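Local coordinates for glycerol-3-phosphate dehydrogenase [NAD(+)] (Dunaliella salina, PDB 6IUY), which probably interconverts dihydroxyacetone phosphate and sn-glycerol 3-phosphate with NAD, and carries a phosphatase-like domain thought to allow direct conversion to glycerol, at residues A[47-51]-A[52-56]. Residues are numbered along the deposited sequence; the frame is centred on the assembly and turned at random.
Sequences TTDAS and VGLLA
Leu54 extends its side chain with CG anti to the backbone N (chi1 173°), and chi2 (53°) then brings the methyl CD2 back along the chain to Asp49. CD2 lies 4.2 Å from Asp49 CB, the nearest atom of the aspartate, so the approach is loose. Closer in, Leu54 CB sits between two carbonyl oxygens, 3.3 Å from Ala50 O and 3.5 Å from Ser51 O. Leu55 CB is 3.4 Å from Ser51 O. Both leucines thus share the Ser51 carbonyl.

One hydrogen bond ties the turn together. Leu55 N donates to Ser51 O at 2.9 Å. The bond is bent at the hydrogen (145°), yet the amide nitrogen sits almost straight out from the carbonyl. This is an i to i+4 bond spanning the short helical turn. Gly53 has positive phi, where a side chain would jam against the carbonyl oxygen of Val52. The turn is therefore an irregular one.

The CB bond of Ser51 points away from residues 52-56, although CB stays 3.0 Å from Val52 N. Its OG is hydrogen-bonded to NH2 of Arg109, and its backbone N donates to OD2 of Asp43, a magnesium ligand. Ser51 N is thus a second-shell contact that probably helps to position Asp43.

The stretch belongs to the haloacid dehalogenase-like domain. It follows strand 37-40 and the magnesium ligands Asp41 and Asp43, in a sequence consistent with the HAD-type DxDx(T/V) motif, and leads away from the magnesium site. Helix 94-103 contributes Phe100 against both leucines, while Arg86 of helix 82-88 touches Val52, Leu55 and Ala56. Nearer the strand, helix 136-145 meets Thr47 through Ile142 and Ser51 through Met138.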
loop_
_atom_site.group_PDB
_atom_site.type_symbol
_atom_site.label_atom_id
_atom_site.label_comp_id
_atom_site.label_asym_id
_atom_site.label_seq_id
_atom_site.Cartn_x
_atom_site.Cartn_y
_atom_site.Cartn_z
ATOM N N THR A 47 -3.401 -21.396 -45.960
ATOM C CA THR A 47 -4.008 -22.596 -46.519
ATOM C C THR A 47 -3.292 -23.032 -47.803
ATOM O O THR A 47 -2.849 -22.194 -48.601
ATOM C CB THR A 47 -5.512 -22.381 -46.817
ATOM O OG1 THR A 47 -6.152 -21.816 -45.669
ATOM C CG2 THR A 47 -6.186 -23.694 -47.190
ATOM N N THR A 48 -3.182 -24.346 -47.989
ATOM C CA THR A 48 -2.628 -24.933 -49.209
ATOM C C THR A 48 -3.450 -24.517 -50.427
ATOM O O THR A 48 -2.917 -24.004 -51.412
ATOM C CB THR A 48 -2.606 -26.475 -49.133
ATOM O OG1 THR A 48 -3.933 -26.958 -48.883
ATOM C CG2 THR A 48 -1.690 -26.955 -48.017
ATOM N N ASP A 49 -4.757 -24.742 -50.336
ATOM C CA ASP A 49 -5.691 -24.457 -51.417
ATOM C C ASP A 49 -6.473 -23.179 -51.156
ATOM O O ASP A 49 -6.823 -22.882 -50.014
ATOM C CB ASP A 49 -6.675 -25.621 -51.598
ATOM C CG ASP A 49 -5.982 -26.952 -51.837
ATOM O OD1 ASP A 49 -4.997 -26.979 -52.607
ATOM O OD2 ASP A 49 -6.427 -27.972 -51.258
ATOM N N ALA A 50 -6.759 -22.429 -52.215
ATOM C CA ALA A 50 -7.693 -21.312 -52.112
ATOM C C ALA A 50 -9.070 -21.854 -51.731
ATOM O O ALA A 50 -9.430 -22.971 -52.114
ATOM C CB ALA A 50 -7.757 -20.540 -53.415
ATOM N N SER A 51 -9.831 -21.077 -50.967
ATOM C CA SER A 51 -11.134 -21.531 -50.494
ATOM C C SER A 51 -12.130 -21.616 -51.649
ATOM O O SER A 51 -12.787 -22.638 -51.849
ATOM C CB SER A 51 -11.666 -20.599 -49.404
ATOM O OG SER A 51 -10.861 -20.657 -48.238
ATOM N N VAL A 52 -12.227 -20.525 -52.401
ATOM C CA VAL A 52 -13.142 -20.411 -53.532
ATOM C C VAL A 52 -12.620 -21.190 -54.735
ATOM O O VAL A 52 -11.818 -20.689 -55.521
ATOM C CB VAL A 52 -13.356 -18.933 -53.921
ATOM C CG1 VAL A 52 -12.048 -18.157 -53.811
ATOM C CG2 VAL A 52 -13.945 -18.827 -55.309
ATOM N N GLY A 53 -13.076 -22.425 -54.867
ATOM C CA GLY A 53 -12.531 -23.331 -55.858
ATOM C C GLY A 53 -12.454 -24.693 -55.213
ATOM O O GLY A 53 -12.856 -25.701 -55.798
ATOM N N LEU A 54 -11.932 -24.715 -53.992
ATOM C CA LEU A 54 -12.028 -25.892 -53.148
ATOM C C LEU A 54 -13.506 -26.082 -52.835
ATOM O O LEU A 54 -14.003 -27.199 -52.688
ATOM C CB LEU A 54 -11.191 -25.720 -51.880
ATOM C CG LEU A 54 -11.298 -26.792 -50.796
ATOM C CD1 LEU A 54 -11.059 -28.185 -51.374
ATOM C CD2 LEU A 54 -10.315 -26.489 -49.670
ATOM N N LEU A 55 -14.198 -24.952 -52.765
ATOM C CA LEU A 55 -15.638 -24.902 -52.574
ATOM C C LEU A 55 -16.338 -25.106 -53.915
ATOM O O LEU A 55 -17.478 -25.570 -53.967
ATOM C CB LEU A 55 -16.030 -23.558 -51.952
ATOM C CG LEU A 55 -17.416 -23.315 -51.359
ATOM C CD1 LEU A 55 -17.822 -24.448 -50.437
ATOM C CD2 LEU A 55 -17.385 -22.006 -50.600
ATOM N N ALA A 56 -15.638 -24.752 -54.996
ATOM C CA ALA A 56 -16.127 -24.971 -56.362
ATOM C C ALA A 56 -16.262 -26.461 -56.632
ATOM O O ALA A 56 -17.315 -26.924 -57.065
ATOM C CB ALA A 56 -15.205 -24.323 -57.377
#